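Local coordinates for transferrin (Manduca sexta, PDB 6WB6), which binds one ferric ion per molecule together with a carbonate anion and serves as a secreted iron-transport protein in an insect, at residues D71-T80 / W273-L283; T339-G347 / A373-I381. All coordinates share one frame; numbering follows the deposited sequence.

Interaction 1: D71-T80 / W273-L283; sequences DFVVFQEYRT and WQGLIGHNDVL
Trp273 lies flat against the aliphatic part of Arg79: CG of Arg79 sits 3.5 Å from the centroid of the indole five-membered ring, almost straight over its face, a CH-pi contact. The Arg79 chain runs on, extended, and its NE and NH2 both grip OE2 of Glu77 side-on; that oxygen lies in the guanidinium plane but is itself met from above the carboxylate plane. The same OE2 is 3.3 Å from Trp273 CD1, while Trp273 NE1 bonds to Ala86 O. Next along the strand, Tyr78 lays its ring over a glycine, Gly275 CA standing 4.1 Å from the ring centroid, and its hydroxyl bonds to Leu312 O. Phe75 is the extra residue of a beta bulge between the Val74-Ile277 and Gln76-Leu276 pairs. With CG between backbone N and carbonyl carbon (chi1 65°), its ring folds across strand 275-279: Leu276 O lies over one face, Val282 CG1 over the other, and Gly278 N meets the edge 3.6 Å from CE2. The weak bond from Phe75 N to Leu276 O (3.3 Å) reflects the disturbed pairing here, whereas Tyr78 N bonds firmly to Gln274 O at 2.7 Å. On the face carrying Val74, Ile277 crosses the Phe72 side chain, CD1 3.6 Å from CB. On the opposite face Val73 CG1 presses tightly on Leu283 CD1, 3.4 Å away. The two strands lie side by side in the middle of a sheet of the N-lobe, antiparallel to each other: strand 53-56 continues it beyond 275-279 and strand 320-327 beyond 72-79, while helix 286-300 packs on Phe75, Gln76 and Tyr78.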
loop_
_atom_site.group_PDB
_atom_site.type_symbol
_atom_site.label_atom_id
_atom_site.label_comp_id
_atom_site.label_asym_id
_atom_site.label_seq_id
_atom_site.Cartn_x
_atom_site.Cartn_y
_atom_site.Cartn_z
ATOM N N ASP A 71 -9.258 5.606 -27.173
ATOM C CA ASP A 71 -8.486 5.977 -28.349
ATOM C C ASP A 71 -7.236 6.759 -27.926
ATOM O O ASP A 71 -6.801 7.707 -28.591
ATOM C CB ASP A 71 -9.356 6.733 -29.369
ATOM C CG ASP A 71 -9.854 8.094 -28.879
ATOM O OD1 ASP A 71 -9.661 8.455 -27.707
ATOM O OD2 ASP A 71 -10.471 8.810 -29.704
ATOM N N PHE A 72 -6.632 6.333 -26.813
ATOM C CA PHE A 72 -5.394 6.920 -26.319
ATOM C C PHE A 72 -4.280 6.787 -27.339
ATOM O O PHE A 72 -4.309 5.930 -28.226
ATOM C CB PHE A 72 -4.938 6.245 -25.031
ATOM C CG PHE A 72 -5.823 6.502 -23.873
ATOM C CD1 PHE A 72 -5.833 7.736 -23.268
ATOM C CD2 PHE A 72 -6.609 5.508 -23.357
ATOM C CE1 PHE A 72 -6.621 7.985 -22.186
ATOM C CE2 PHE A 72 -7.420 5.755 -22.279
ATOM C CZ PHE A 72 -7.420 7.005 -21.688
ATOM N N VAL A 73 -3.267 7.633 -27.183
ATOM C CA VAL A 73 -2.055 7.542 -27.984
ATOM C C VAL A 73 -0.892 7.940 -27.097
ATOM O O VAL A 73 -0.924 8.999 -26.467
ATOM C CB VAL A 73 -2.115 8.448 -29.231
ATOM C CG1 VAL A 73 -2.311 9.916 -28.825
ATOM C CG2 VAL A 73 -0.852 8.298 -30.047
ATOM N N VAL A 74 0.108 7.074 -27.001
ATOM C CA VAL A 74 1.367 7.452 -26.368
ATOM C C VAL A 74 2.166 8.241 -27.393
ATOM O O VAL A 74 2.705 7.667 -28.334
ATOM C CB VAL A 74 2.146 6.234 -25.870
ATOM C CG1 VAL A 74 3.522 6.669 -25.360
ATOM C CG2 VAL A 74 1.337 5.530 -24.761
ATOM N N PHE A 75 2.245 9.565 -27.205
ATOM C CA PHE A 75 2.901 10.443 -28.165
ATOM C C PHE A 75 4.218 10.999 -27.652
ATOM O O PHE A 75 4.852 11.788 -28.353
ATOM C CB PHE A 75 1.966 11.604 -28.556
ATOM C CG PHE A 75 1.654 12.533 -27.420
ATOM C CD1 PHE A 75 2.460 13.620 -27.156
ATOM C CD2 PHE A 75 0.550 12.308 -26.606
ATOM C CE1 PHE A 75 2.179 14.467 -26.122
ATOM C CE2 PHE A 75 0.271 13.154 -25.553
ATOM C CZ PHE A 75 1.089 14.240 -25.319
ATOM N N GLN A 76 4.636 10.631 -26.447
ATOM C CA GLN A 76 5.858 11.175 -25.870
ATOM C C GLN A 76 6.509 10.162 -24.943
ATOM O O GLN A 76 5.833 9.586 -24.080
ATOM C CB GLN A 76 5.562 12.461 -25.094
ATOM C CG GLN A 76 6.776 13.325 -24.880
ATOM C CD GLN A 76 6.898 14.338 -25.964
ATOM O OE1 GLN A 76 6.763 15.538 -25.723
ATOM N NE2 GLN A 76 7.119 13.868 -27.185
ATOM N N GLU A 77 7.815 9.968 -25.109
ATOM C CA GLU A 77 8.607 9.119 -24.224
ATOM C C GLU A 77 9.562 9.974 -23.406
ATOM O O GLU A 77 10.217 10.879 -23.938
ATOM C CB GLU A 77 9.412 8.076 -25.008
ATOM C CG GLU A 77 8.593 6.940 -25.555
ATOM C CD GLU A 77 9.405 6.032 -26.446
ATOM O OE1 GLU A 77 8.857 5.548 -27.445
ATOM O OE2 GLU A 77 10.601 5.820 -26.161
ATOM N N TYR A 78 9.623 9.689 -22.119
ATOM C CA TYR A 78 10.646 10.230 -21.231
ATOM C C TYR A 78 11.816 9.253 -21.152
ATOM O O TYR A 78 11.648 8.102 -20.726
ATOM C CB TYR A 78 10.067 10.464 -19.839
ATOM C CG TYR A 78 9.018 11.554 -19.738
ATOM C CD1 TYR A 78 8.839 12.478 -20.767
ATOM C CD2 TYR A 78 8.210 11.656 -18.612
ATOM C CE1 TYR A 78 7.889 13.478 -20.669
ATOM C CE2 TYR A 78 7.258 12.659 -18.500
ATOM C CZ TYR A 78 7.096 13.560 -19.533
ATOM O OH TYR A 78 6.156 14.563 -19.441
ATOM N N ARG A 79 12.997 9.708 -21.553
ATOM C CA ARG A 79 14.177 8.866 -21.618
ATOM C C ARG A 79 15.276 9.476 -20.751
ATOM O O ARG A 79 15.079 10.495 -20.098
ATOM C CB ARG A 79 14.617 8.702 -23.075
ATOM C CG ARG A 79 13.501 8.188 -23.963
ATOM C CD ARG A 79 13.983 7.981 -25.375
ATOM N NE ARG A 79 13.051 7.193 -26.171
ATOM C CZ ARG A 79 13.236 6.938 -27.461
ATOM N NH1 ARG A 79 14.303 7.406 -28.092
ATOM N NH2 ARG A 79 12.375 6.214 -28.119
ATOM N N THR A 80 16.442 8.835 -20.735
ATOM C CA THR A 80 17.586 9.370 -20.012
ATOM C C THR A 80 18.495 10.097 -20.991
ATOM O O THR A 80 18.489 9.828 -22.193
ATOM C CB THR A 80 18.387 8.270 -19.324
ATOM O OG1 THR A 80 18.748 7.306 -20.310
ATOM C CG2 THR A 80 17.592 7.621 -18.180
ATOM N N TRP A 273 9.867 2.923 -21.404
ATOM C CA TRP A 273 9.947 4.260 -20.835
ATOM C C TRP A 273 8.579 4.748 -20.408
ATOM O O TRP A 273 7.562 4.426 -21.021
ATOM C CB TRP A 273 10.466 5.252 -21.857
ATOM C CG TRP A 273 11.872 5.077 -22.318
ATOM C CD1 TRP A 273 12.268 4.732 -23.562
ATOM C CD2 TRP A 273 13.060 5.292 -21.553
ATOM N NE1 TRP A 273 13.636 4.710 -23.633
ATOM C CE2 TRP A 273 14.151 5.052 -22.409
ATOM C CE3 TRP A 273 13.310 5.654 -20.226
ATOM C CZ2 TRP A 273 15.479 5.165 -21.986
ATOM C CZ3 TRP A 273 14.640 5.764 -19.799
ATOM C CH2 TRP A 273 15.706 5.520 -20.681
ATOM N N GLN A 274 8.577 5.608 -19.402
ATOM C CA GLN A 274 7.403 6.400 -19.114
ATOM C C GLN A 274 7.261 7.488 -20.167
ATOM O O GLN A 274 8.165 7.731 -20.981
ATOM C CB GLN A 274 7.501 7.067 -17.751
ATOM C CG GLN A 274 8.023 6.222 -16.645
ATOM C CD GLN A 274 8.822 7.060 -15.702
ATOM O OE1 GLN A 274 9.767 7.719 -16.113
ATOM N NE2 GLN A 274 8.422 7.080 -14.440
ATOM N N GLY A 275 6.123 8.176 -20.128
ATOM C CA GLY A 275 5.922 9.302 -21.022
ATOM C C GLY A 275 4.573 9.968 -20.851
ATOM O O GLY A 275 4.042 10.032 -19.741
ATOM N N LEU A 276 4.020 10.483 -21.942
ATOM C CA LEU A 276 2.744 11.186 -21.925
ATOM C C LEU A 276 1.762 10.440 -22.809
ATOM O O LEU A 276 2.125 9.963 -23.889
ATOM C CB LEU A 276 2.861 12.625 -22.430
ATOM C CG LEU A 276 3.921 13.514 -21.794
ATOM C CD1 LEU A 276 4.120 14.769 -22.662
ATOM C CD2 LEU A 276 3.485 13.844 -20.370
ATOM N N ILE A 277 0.530 10.353 -22.341
ATOM C CA ILE A 277 -0.562 9.739 -23.074
ATOM C C ILE A 277 -1.612 10.823 -23.313
ATOM O O ILE A 277 -1.811 11.700 -22.469
ATOM C CB ILE A 277 -1.119 8.534 -22.278
ATOM C CG1 ILE A 277 -1.786 7.498 -23.202
ATOM C CG2 ILE A 277 -2.049 9.020 -21.188
ATOM C CD1 ILE A 277 -2.416 6.293 -22.456
ATOM N N GLY A 278 -2.254 10.787 -24.474
ATOM C CA GLY A 278 -3.349 11.698 -24.744
ATOM C C GLY A 278 -4.384 11.055 -25.641
ATOM O O GLY A 278 -4.176 9.975 -26.200
ATOM N N HIS A 279 -5.528 11.727 -25.764
ATOM C CA HIS A 279 -6.539 11.208 -26.658
ATOM C C HIS A 279 -6.122 11.429 -28.102
ATOM O O HIS A 279 -5.232 12.222 -28.413
ATOM C CB HIS A 279 -7.894 11.841 -26.392
ATOM C CG HIS A 279 -7.899 13.332 -26.469
ATOM N ND1 HIS A 279 -7.845 14.016 -27.660
ATOM C CD2 HIS A 279 -7.964 14.268 -25.497
ATOM C CE1 HIS A 279 -7.863 15.316 -27.417
ATOM N NE2 HIS A 279 -7.936 15.495 -26.111
ATOM N N ASN A 280 -6.774 10.691 -28.989
ATOM C CA ASN A 280 -6.343 10.642 -30.377
ATOM C C ASN A 280 -6.453 12.008 -31.047
ATOM O O ASN A 280 -5.698 12.300 -31.982
ATOM C CB ASN A 280 -7.167 9.590 -31.120
ATOM C CG ASN A 280 -6.675 9.339 -32.507
ATOM O OD1 ASN A 280 -5.546 8.889 -32.705
ATOM N ND2 ASN A 280 -7.528 9.604 -33.495
ATOM N N ASP A 281 -7.362 12.868 -30.577
ATOM C CA ASP A 281 -7.467 14.197 -31.178
ATOM C C ASP A 281 -6.277 15.093 -30.846
ATOM O O ASP A 281 -6.249 16.241 -31.298
ATOM C CB ASP A 281 -8.732 14.913 -30.726
ATOM C CG ASP A 281 -9.997 14.076 -30.884
ATOM O OD1 ASP A 281 -10.078 13.245 -31.809
ATOM O OD2 ASP A 281 -10.925 14.270 -30.065
ATOM N N VAL A 282 -5.328 14.630 -30.029
ATOM C CA VAL A 282 -4.106 15.398 -29.812
ATOM C C VAL A 282 -3.206 15.308 -31.030
ATOM O O VAL A 282 -2.400 16.208 -31.282
ATOM C CB VAL A 282 -3.363 14.920 -28.550
ATOM C CG1 VAL A 282 -1.974 15.494 -28.498
ATOM C CG2 VAL A 282 -4.122 15.330 -27.297
ATOM N N LEU A 283 -3.293 14.215 -31.782
ATOM C CA LEU A 283 -2.540 14.129 -33.020
ATOM C C LEU A 283 -2.947 15.278 -33.936
ATOM O O LEU A 283 -3.990 15.910 -33.757
ATOM C CB LEU A 283 -2.777 12.781 -33.696
ATOM C CG LEU A 283 -1.840 11.659 -33.250
ATOM C CD1 LEU A 283 -1.755 11.597 -31.749
ATOM C CD2 LEU A 283 -2.311 10.342 -33.815
#

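Interaction 2: T339-G347 / A373-I381; sequences TEVIERGHG and AFSRDIRPI
The bend of Arg379 at chi2 (-73°) turns its chain back, and the guanidinium edge meets the carbonyls at and just past the end of helix 338-342. Arg344 sends CG away from its backbone N (chi1 179°), then bends at chi3, which carries its own guanidinium to Asp377. NH2 of Arg379 donates to Ile342 O at 2.8 Å, nearly within the guanidinium plane, and to Arg344 O at 2.9 Å, which is tilted further from it; NE adds a weak bond to Arg344 O. NH1 is spent within its own segment, on Phe374 O at 3.0 Å, in the carbonyl plane on a lone pair, and on Ile378 O, met from above the carbonyl plane. The Phe374 ring lies nearly parallel to this guanidinium and overlaps one face of it, offset toward the rim, and Asp377 OD1 lies over the opposite face. Phe374 also reaches across the contact, its CZ 3.9 Å from Glu343 CA. His346 stands nearly perpendicular to the Arg379 guanidinium (86°) and turns its edge to the aliphatic part, CE1 3.9 Å from CB. Asp377, at positive phi, is the C-prime residue of the Schellman motif ending helix 360-375; its OD2 forms a salt bridge with Arg344 NH2 at 2.9 Å, weak as a hydrogen bond. Glu151 takes Arg344 NH1 and His346 NE2, but the buried Arg344 NE has no partner. Nearby, Arg376 pairs with Asp57, predicted from the family as an iron ligand, although the protein ligands observed on the iron are Tyr90 and Tyr204. One cation thus gathers carbonyls from the C-terminal ends of helices of both lobes, whose partial negative charge would probably stabilise it, and ties the end of the N-lobe to the start of the C-lobe.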
loop_
_atom_site.group_PDB
_atom_site.type_symbol
_atom_site.label_atom_id
_atom_site.label_comp_id
_atom_site.label_asym_id
_atom_site.label_seq_id
_atom_site.Cartn_x
_atom_site.Cartn_y
_atom_site.Cartn_z
ATOM N N THR A 339 3.351 -6.234 -21.913
ATOM C CA THR A 339 1.960 -6.518 -21.561
ATOM C C THR A 339 1.872 -7.860 -20.849
ATOM O O THR A 339 1.172 -7.995 -19.838
ATOM C CB THR A 339 1.078 -6.512 -22.811
ATOM O OG1 THR A 339 1.392 -5.381 -23.627
ATOM C CG2 THR A 339 -0.403 -6.461 -22.408
ATOM N N GLU A 340 2.619 -8.849 -21.352
ATOM C CA GLU A 340 2.751 -10.153 -20.697
ATOM C C GLU A 340 3.091 -10.007 -19.229
ATOM O O GLU A 340 2.491 -10.662 -18.362
ATOM C CB GLU A 340 3.857 -10.964 -21.388
ATOM C CG GLU A 340 3.592 -11.293 -22.825
ATOM C CD GLU A 340 4.806 -11.917 -23.505
ATOM O OE1 GLU A 340 5.231 -13.014 -23.083
ATOM O OE2 GLU A 340 5.333 -11.295 -24.452
ATOM N N VAL A 341 4.084 -9.164 -18.940
ATOM C CA VAL A 341 4.525 -8.926 -17.568
ATOM C C VAL A 341 3.406 -8.297 -16.754
ATOM O O VAL A 341 3.129 -8.700 -15.623
ATOM C CB VAL A 341 5.777 -8.030 -17.578
ATOM C CG1 VAL A 341 6.293 -7.828 -16.191
ATOM C CG2 VAL A 341 6.847 -8.624 -18.455
ATOM N N ILE A 342 2.776 -7.258 -17.296
ATOM C CA ILE A 342 1.720 -6.602 -16.536
ATOM C C ILE A 342 0.590 -7.593 -16.250
ATOM O O ILE A 342 0.020 -7.622 -15.153
ATOM C CB ILE A 342 1.220 -5.351 -17.292
ATOM C CG1 ILE A 342 2.207 -4.172 -17.150
ATOM C CG2 ILE A 342 -0.131 -4.952 -16.772
ATOM C CD1 ILE A 342 2.039 -3.060 -18.227
ATOM N N GLU A 343 0.255 -8.424 -17.223
ATOM C CA GLU A 343 -0.856 -9.366 -17.074
ATOM C C GLU A 343 -0.424 -10.690 -16.466
ATOM O O GLU A 343 -1.240 -11.598 -16.369
ATOM C CB GLU A 343 -1.531 -9.605 -18.423
ATOM C CG GLU A 343 -2.271 -8.362 -18.926
ATOM C CD GLU A 343 -2.945 -8.573 -20.284
ATOM O OE1 GLU A 343 -2.556 -9.524 -20.982
ATOM O OE2 GLU A 343 -3.865 -7.804 -20.642
ATOM N N ARG A 344 0.825 -10.802 -16.012
ATOM C CA ARG A 344 1.271 -12.034 -15.367
ATOM C C ARG A 344 0.261 -12.513 -14.338
ATOM O O ARG A 344 -0.282 -11.733 -13.542
ATOM C CB ARG A 344 2.618 -11.849 -14.683
ATOM C CG ARG A 344 3.111 -13.121 -13.985
ATOM C CD ARG A 344 4.549 -12.950 -13.613
ATOM N NE ARG A 344 4.672 -11.960 -12.565
ATOM C CZ ARG A 344 4.517 -12.211 -11.271
ATOM N NH1 ARG A 344 4.223 -13.431 -10.853
ATOM N NH2 ARG A 344 4.644 -11.232 -10.391
ATOM N N GLY A 345 0.022 -13.812 -14.367
ATOM C CA GLY A 345 -0.791 -14.470 -13.371
ATOM C C GLY A 345 -0.089 -15.707 -12.838
ATOM O O GLY A 345 1.148 -15.833 -12.885
ATOM N N HIS A 346 -0.880 -16.643 -12.336
ATOM C CA HIS A 346 -0.345 -17.843 -11.708
ATOM C C HIS A 346 -1.017 -19.110 -12.237
ATOM O O HIS A 346 -0.939 -20.168 -11.602
ATOM C CB HIS A 346 -0.482 -17.720 -10.193
ATOM C CG HIS A 346 0.228 -16.523 -9.633
ATOM N ND1 HIS A 346 -0.356 -15.272 -9.564
ATOM C CD2 HIS A 346 1.486 -16.380 -9.147
ATOM C CE1 HIS A 346 0.513 -14.415 -9.055
ATOM N NE2 HIS A 346 1.639 -15.062 -8.790
ATOM N N GLY A 347 -1.625 -19.037 -13.411
ATOM C CA GLY A 347 -2.353 -20.169 -13.937
ATOM C C GLY A 347 -3.789 -20.188 -13.459
ATOM O O GLY A 347 -4.108 -19.778 -12.343
ATOM N N ALA A 373 -4.582 -1.787 -8.991
ATOM C CA ALA A 373 -3.818 -2.845 -8.336
ATOM C C ALA A 373 -3.333 -3.869 -9.344
ATOM O O ALA A 373 -2.174 -4.294 -9.303
ATOM C CB ALA A 373 -4.651 -3.536 -7.273
ATOM N N PHE A 374 -4.215 -4.288 -10.254
ATOM C CA PHE A 374 -3.819 -5.287 -11.233
ATOM C C PHE A 374 -2.701 -4.767 -12.121
ATOM O O PHE A 374 -1.713 -5.458 -12.356
ATOM C CB PHE A 374 -4.999 -5.694 -12.091
ATOM C CG PHE A 374 -4.661 -6.733 -13.085
ATOM C CD1 PHE A 374 -4.636 -8.058 -12.719
ATOM C CD2 PHE A 374 -4.380 -6.392 -14.388
ATOM C CE1 PHE A 374 -4.333 -9.034 -13.615
ATOM C CE2 PHE A 374 -4.073 -7.371 -15.307
ATOM C CZ PHE A 374 -4.055 -8.698 -14.914
ATOM N N SER A 375 -2.855 -3.551 -12.648
ATOM C CA SER A 375 -1.821 -2.985 -13.499
ATOM C C SER A 375 -0.499 -2.831 -12.761
ATOM O O SER A 375 0.537 -2.672 -13.408
ATOM C CB SER A 375 -2.265 -1.622 -14.046
ATOM O OG SER A 375 -2.445 -0.704 -12.992
ATOM N N ARG A 376 -0.516 -2.840 -11.429
ATOM C CA ARG A 376 0.679 -2.652 -10.620
ATOM C C ARG A 376 1.188 -3.961 -10.021
ATOM O O ARG A 376 1.882 -3.942 -9.000
ATOM C CB ARG A 376 0.396 -1.647 -9.517
ATOM C CG ARG A 376 0.174 -0.216 -10.023
ATOM C CD ARG A 376 1.488 0.478 -10.356
ATOM N NE ARG A 376 1.264 1.665 -11.185
ATOM C CZ ARG A 376 2.186 2.590 -11.443
ATOM N NH1 ARG A 376 3.401 2.484 -10.928
ATOM N NH2 ARG A 376 1.878 3.635 -12.203
ATOM N N ASP A 377 0.807 -5.090 -10.617
ATOM C CA ASP A 377 1.347 -6.409 -10.304
ATOM C C ASP A 377 0.990 -6.884 -8.901
ATOM O O ASP A 377 1.704 -7.713 -8.322
ATOM C CB ASP A 377 2.867 -6.466 -10.490
ATOM C CG ASP A 377 3.352 -7.909 -10.691
ATOM O OD1 ASP A 377 2.832 -8.563 -11.615
ATOM O OD2 ASP A 377 4.174 -8.405 -9.902
ATOM N N ILE A 378 -0.117 -6.394 -8.344
ATOM C CA ILE A 378 -0.597 -6.856 -7.043
ATOM C C ILE A 378 -1.605 -7.958 -7.305
ATOM O O ILE A 378 -2.465 -7.814 -8.178
ATOM C CB ILE A 378 -1.218 -5.712 -6.240
ATOM C CG1 ILE A 378 -0.169 -4.638 -5.986
ATOM C CG2 ILE A 378 -1.830 -6.208 -4.925
ATOM C CD1 ILE A 378 -0.735 -3.466 -5.187
ATOM N N ARG A 379 -1.443 -9.088 -6.600
ATOM C CA ARG A 379 -2.203 -10.319 -6.828
ATOM C C ARG A 379 -2.450 -10.920 -5.450
ATOM O O ARG A 379 -1.506 -11.020 -4.640
ATOM C CB ARG A 379 -1.467 -11.321 -7.712
ATOM C CG ARG A 379 -1.111 -10.807 -9.089
ATOM C CD ARG A 379 -2.323 -10.698 -9.983
ATOM N NE ARG A 379 -1.931 -10.409 -11.355
ATOM C CZ ARG A 379 -1.604 -9.201 -11.820
ATOM N NH1 ARG A 379 -1.627 -8.139 -11.018
ATOM N NH2 ARG A 379 -1.262 -9.061 -13.100
ATOM N N PRO A 380 -3.673 -11.360 -5.151
ATOM C CA PRO A 380 -4.890 -11.579 -5.943
ATOM C C PRO A 380 -5.561 -10.355 -6.576
ATOM O O PRO A 380 -5.518 -9.223 -6.076
ATOM C CB PRO A 380 -5.852 -12.205 -4.921
ATOM C CG PRO A 380 -5.349 -11.769 -3.599
ATOM C CD PRO A 380 -3.865 -11.746 -3.741
ATOM N N ILE A 381 -6.183 -10.633 -7.720
ATOM C CA ILE A 381 -7.023 -9.653 -8.390
ATOM C C ILE A 381 -8.148 -9.266 -7.463
ATOM O O ILE A 381 -8.771 -10.123 -6.815
ATOM C CB ILE A 381 -7.575 -10.242 -9.699
ATOM C CG1 ILE A 381 -6.435 -10.484 -10.681
ATOM C CG2 ILE A 381 -8.630 -9.331 -10.327
ATOM C CD1 ILE A 381 -6.713 -11.611 -11.652
#

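In the fold
Both contacts are largely buried, yet they work at different levels of the fold. Interaction 1 lies inside one domain of the N-lobe, where backbone bonds between adjacent strands set the register and mostly apolar and aromatic side chains pack on both faces, with a Glu77-Arg79 salt bridge at one end. Interaction 2 joins the two lobes at helix ends, buries less surface (376 Å² against 1076 Å²) and relies on arginines that pair with carbonyls and a carboxylate. The two share no strand or helix, and their centres are about 23 Å apart. Asp57 connects their surroundings: Gln274 of interaction 1 comes close to it, and Arg376 of interaction 2 forms a salt bridge with it.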